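Local structure of Cfl (Pectobacterium brasiliense, 7A9J) at residues P283-E293 with L318-F326. The protein is a coronafacic acid ligase of the ATP-dependent AMP-binding enzyme family and probably activates its carboxylic acid substrate as an acyl adenylate. The protein carries 1 engineered substitution. Residues are numbered along the deposited sequence; the frame is centred on the assembly and turned at random.
Sequences PSNFHKIIKNE and LSQKFFECF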
loop_
_atom_site.group_PDB
_atom_site.type_symbol
_atom_site.label_atom_id
_atom_site.label_comp_id
_atom_site.label_asym_id
_atom_site.label_seq_id
_atom_site.Cartn_x
_atom_site.Cartn_y
_atom_site.Cartn_z
ATOM N N PRO A 283 -3.603 -3.774 5.823
ATOM C CA PRO A 283 -4.545 -4.402 6.742
ATOM C C PRO A 283 -3.877 -4.784 8.039
ATOM O O PRO A 283 -4.468 -4.724 9.136
ATOM C CB PRO A 283 -5.013 -5.653 5.954
ATOM C CG PRO A 283 -5.028 -5.175 4.543
ATOM C CD PRO A 283 -3.773 -4.204 4.435
ATOM N N SER A 284 -2.636 -5.234 7.935
ATOM C CA SER A 284 -1.894 -5.573 9.130
ATOM C C SER A 284 -1.772 -4.387 10.085
ATOM O O SER A 284 -1.818 -4.578 11.310
ATOM C CB SER A 284 -0.506 -6.073 8.746
ATOM O OG SER A 284 0.236 -6.319 9.921
ATOM N N ASN A 285 -1.504 -3.188 9.548
ATOM C CA ASN A 285 -1.426 -1.986 10.391
ATOM C C ASN A 285 -2.685 -1.852 11.231
ATOM O O ASN A 285 -2.620 -1.647 12.442
ATOM C CB ASN A 285 -1.268 -0.713 9.541
ATOM C CG ASN A 285 0.146 -0.470 9.056
ATOM O OD1 ASN A 285 0.370 -0.260 7.872
ATOM N ND2 ASN A 285 1.118 -0.471 9.976
ATOM N N PHE A 286 -3.857 -1.970 10.587
ATOM C CA PHE A 286 -5.082 -1.718 11.326
ATOM C C PHE A 286 -5.432 -2.845 12.283
ATOM O O PHE A 286 -5.987 -2.594 13.360
ATOM C CB PHE A 286 -6.199 -1.455 10.326
ATOM C CG PHE A 286 -6.015 -0.151 9.623
ATOM C CD1 PHE A 286 -6.104 1.030 10.335
ATOM C CD2 PHE A 286 -5.668 -0.109 8.281
ATOM C CE1 PHE A 286 -5.925 2.248 9.712
ATOM C CE2 PHE A 286 -5.475 1.109 7.635
ATOM C CZ PHE A 286 -5.610 2.310 8.347
ATOM N N HIS A 287 -5.112 -4.080 11.918
ATOM C CA HIS A 287 -5.274 -5.202 12.849
ATOM C C HIS A 287 -4.496 -4.957 14.133
ATOM O O HIS A 287 -4.990 -5.229 15.238
ATOM C CB HIS A 287 -4.798 -6.491 12.183
ATOM C CG HIS A 287 -5.867 -7.213 11.423
ATOM N ND1 HIS A 287 -5.763 -7.492 10.073
ATOM C CD2 HIS A 287 -7.070 -7.702 11.813
ATOM C CE1 HIS A 287 -6.862 -8.105 9.662
ATOM N NE2 HIS A 287 -7.669 -8.250 10.698
ATOM N N LYS A 288 -3.265 -4.448 14.001
ATOM C CA LYS A 288 -2.456 -4.148 15.177
ATOM C C LYS A 288 -3.080 -3.039 16.005
ATOM O O LYS A 288 -3.089 -3.105 17.239
ATOM C CB LYS A 288 -1.053 -3.739 14.762
ATOM C CG LYS A 288 -0.318 -4.826 13.987
ATOM C CD LYS A 288 0.865 -4.259 13.191
ATOM C CE LYS A 288 2.174 -4.496 13.917
ATOM N NZ LYS A 288 3.061 -5.415 13.144
ATOM N N ILE A 289 -3.620 -2.018 15.340
ATOM C CA ILE A 289 -4.263 -0.939 16.070
ATOM C C ILE A 289 -5.447 -1.484 16.881
ATOM O O ILE A 289 -5.626 -1.150 18.061
ATOM C CB ILE A 289 -4.631 0.162 15.065
ATOM C CG1 ILE A 289 -3.307 0.882 14.680
ATOM C CG2 ILE A 289 -5.585 1.163 15.669
ATOM C CD1 ILE A 289 -3.431 1.819 13.511
ATOM N N ILE A 290 -6.209 -2.391 16.279
ATOM C CA ILE A 290 -7.335 -3.026 16.959
ATOM C C ILE A 290 -6.839 -3.821 18.153
ATOM O O ILE A 290 -7.402 -3.750 19.254
ATOM C CB ILE A 290 -8.102 -3.925 15.976
ATOM C CG1 ILE A 290 -8.774 -3.069 14.893
ATOM C CG2 ILE A 290 -9.085 -4.891 16.725
ATOM C CD1 ILE A 290 -9.265 -3.884 13.708
ATOM N N LYS A 291 -5.781 -4.601 17.946
ATOM C CA LYS A 291 -5.325 -5.484 19.008
ATOM C C LYS A 291 -4.797 -4.701 20.205
ATOM O O LYS A 291 -4.965 -5.130 21.346
ATOM C CB LYS A 291 -4.257 -6.433 18.477
ATOM C CG LYS A 291 -3.882 -7.498 19.519
ATOM C CD LYS A 291 -2.907 -8.545 18.996
ATOM C CE LYS A 291 -3.629 -9.767 18.455
ATOM N NZ LYS A 291 -2.708 -10.934 18.451
ATOM N N ASN A 292 -4.187 -3.540 19.969
ATOM C CA ASN A 292 -3.670 -2.739 21.075
ATOM C C ASN A 292 -4.780 -2.276 22.016
ATOM O O ASN A 292 -4.545 -2.107 23.219
ATOM C CB ASN A 292 -2.907 -1.539 20.529
ATOM C CG ASN A 292 -1.649 -1.945 19.804
ATOM O OD1 ASN A 292 -1.224 -3.106 19.872
ATOM N ND2 ASN A 292 -1.033 -0.989 19.112
ATOM N N GLU A 293 -5.997 -2.087 21.496
ATOM C CA GLU A 293 -7.113 -1.618 22.318
ATOM C C GLU A 293 -7.574 -2.644 23.337
ATOM O O GLU A 293 -8.168 -2.252 24.347
ATOM C CB GLU A 293 -8.306 -1.234 21.444
ATOM C CG GLU A 293 -8.060 -0.008 20.631
ATOM C CD GLU A 293 -7.892 1.238 21.487
ATOM O OE1 GLU A 293 -8.874 1.692 22.129
ATOM O OE2 GLU A 293 -6.772 1.761 21.514
ATOM N N LEU A 318 -11.926 -7.259 8.017
ATOM C CA LEU A 318 -11.262 -6.247 8.837
ATOM C C LEU A 318 -12.210 -5.068 9.132
ATOM O O LEU A 318 -12.249 -4.549 10.252
ATOM C CB LEU A 318 -10.021 -5.772 8.094
ATOM C CG LEU A 318 -9.271 -4.548 8.667
ATOM C CD1 LEU A 318 -8.953 -4.750 10.110
ATOM C CD2 LEU A 318 -8.023 -4.378 7.845
ATOM N N SER A 319 -13.006 -4.648 8.143
ATOM C CA SER A 319 -13.883 -3.488 8.374
ATOM C C SER A 319 -14.900 -3.772 9.472
ATOM O O SER A 319 -15.265 -2.871 10.242
ATOM C CB SER A 319 -14.583 -3.084 7.070
ATOM O OG SER A 319 -15.744 -3.893 6.879
ATOM N N GLN A 320 -15.390 -5.026 9.547
ATOM C CA GLN A 320 -16.309 -5.400 10.612
ATOM C C GLN A 320 -15.638 -5.279 11.982
ATOM O O GLN A 320 -16.190 -4.670 12.910
ATOM C CB GLN A 320 -16.823 -6.840 10.371
ATOM C CG GLN A 320 -17.472 -6.985 8.919
ATOM C CD GLN A 320 -17.728 -8.435 8.413
ATOM O OE1 GLN A 320 -17.542 -9.424 9.129
ATOM N NE2 GLN A 320 -18.166 -8.538 7.154
ATOM N N LYS A 321 -14.438 -5.859 12.124
ATOM C CA LYS A 321 -13.713 -5.751 13.393
ATOM C C LYS A 321 -13.386 -4.299 13.716
ATOM O O LYS A 321 -13.425 -3.883 14.882
ATOM C CB LYS A 321 -12.426 -6.564 13.326
ATOM C CG LYS A 321 -12.658 -8.012 12.907
ATOM C CD LYS A 321 -11.359 -8.724 12.563
ATOM C CE LYS A 321 -10.732 -9.303 13.821
ATOM N NZ LYS A 321 -9.500 -10.079 13.531
ATOM N N PHE A 322 -13.053 -3.519 12.690
ATOM C CA PHE A 322 -12.632 -2.139 12.931
ATOM C C PHE A 322 -13.807 -1.288 13.389
ATOM O O PHE A 322 -13.657 -0.409 14.249
ATOM C CB PHE A 322 -12.005 -1.583 11.664
ATOM C CG PHE A 322 -11.159 -0.355 11.876
ATOM C CD1 PHE A 322 -9.920 -0.456 12.522
ATOM C CD2 PHE A 322 -11.593 0.901 11.419
ATOM C CE1 PHE A 322 -9.122 0.674 12.707
ATOM C CE2 PHE A 322 -10.791 2.067 11.602
ATOM C CZ PHE A 322 -9.575 1.948 12.232
ATOM N N PHE A 323 -14.989 -1.521 12.819
ATOM C CA PHE A 323 -16.164 -0.803 13.309
ATOM C C PHE A 323 -16.521 -1.225 14.728
ATOM O O PHE A 323 -16.871 -0.380 15.563
ATOM C CB PHE A 323 -17.384 -1.024 12.396
ATOM C CG PHE A 323 -18.598 -0.252 12.859
ATOM C CD1 PHE A 323 -18.693 1.124 12.609
ATOM C CD2 PHE A 323 -19.610 -0.880 13.571
ATOM C CE1 PHE A 323 -19.778 1.856 13.067
ATOM C CE2 PHE A 323 -20.711 -0.155 14.024
ATOM C CZ PHE A 323 -20.800 1.203 13.760
ATOM N N GLU A 324 -16.468 -2.519 15.018
ATOM C CA GLU A 324 -16.802 -2.944 16.376
ATOM C C GLU A 324 -15.899 -2.242 17.372
ATOM O O GLU A 324 -16.344 -1.781 18.428
ATOM C CB GLU A 324 -16.645 -4.455 16.531
ATOM C CG GLU A 324 -17.412 -5.327 15.537
ATOM C CD GLU A 324 -18.862 -5.550 15.905
ATOM O OE1 GLU A 324 -19.282 -5.098 16.996
ATOM O OE2 GLU A 324 -19.579 -6.188 15.099
ATOM N N CYS A 325 -14.629 -2.131 17.026
ATOM C CA CYS A 325 -13.651 -1.627 17.970
ATOM C C CYS A 325 -13.710 -0.109 18.085
ATOM O O CYS A 325 -13.682 0.432 19.194
ATOM C CB CYS A 325 -12.262 -2.094 17.544
ATOM S SG CYS A 325 -10.947 -1.614 18.708
ATOM N N PHE A 326 -13.781 0.609 16.965
ATOM C CA PHE A 326 -13.681 2.053 17.033
ATOM C C PHE A 326 -14.917 2.813 16.590
ATOM O O PHE A 326 -14.933 4.042 16.718
ATOM C CB PHE A 326 -12.506 2.526 16.166
ATOM C CG PHE A 326 -11.202 1.993 16.635
ATOM C CD1 PHE A 326 -10.603 2.522 17.765
ATOM C CD2 PHE A 326 -10.574 0.955 15.954
ATOM C CE1 PHE A 326 -9.386 2.026 18.212
ATOM C CE2 PHE A 326 -9.369 0.448 16.397
ATOM C CZ PHE A 326 -8.783 0.978 17.528
#
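Helices 283-293 and 318-326 run the same way, at 34° to each other and with their axes 10.2 Å apart at closest approach. P283 lies across from L318 at the start, and I290 meets C325 near the end, where the backbones draw in to 6.5 Å between CA atoms. The side chain of P283 is about 8 Å from the bound 6-ethyl-1-oxidanylidene-indene-4-carboxylic acid. Two knobs interlock here. L318 drops among P283, F286, H287 and I290: with CG anti to the backbone N (chi1 171°), it sends CD2 against P283 and lays CD1 over one face of the H287 imidazole, a CH-pi contact 3.8 Å from the ring centroid. In return I290 enters the hole formed by K321, F322, C325 and F326; its CD1 reaches the edge of the F322 ring, 3.7 Å from CD1 of that phenylalanine, and also touches the methyl CD1 of L318. Deeper in, F286 turns its ring edge toward the face of F322 in an offset edge-to-face pair, planes at 76°. At the far end the CZ corner of the F326 ring meets both I289 and E293, with I289 CG2 3.7 Å from F326 CZ. E293 CG, set beside the backbone N by chi1, comes to 3.3 Å from F326 CZ, and the bend at chi2 then turns the carboxylate toward F326 CE1, while CB lies against C325 SG. There OE1 accepts a hydrogen bond from the backbone N of L300. Together the helices cover strand 306-311, which F286 meets at C307 and A309 and F322 at C307; I289 also packs on helix 267-274.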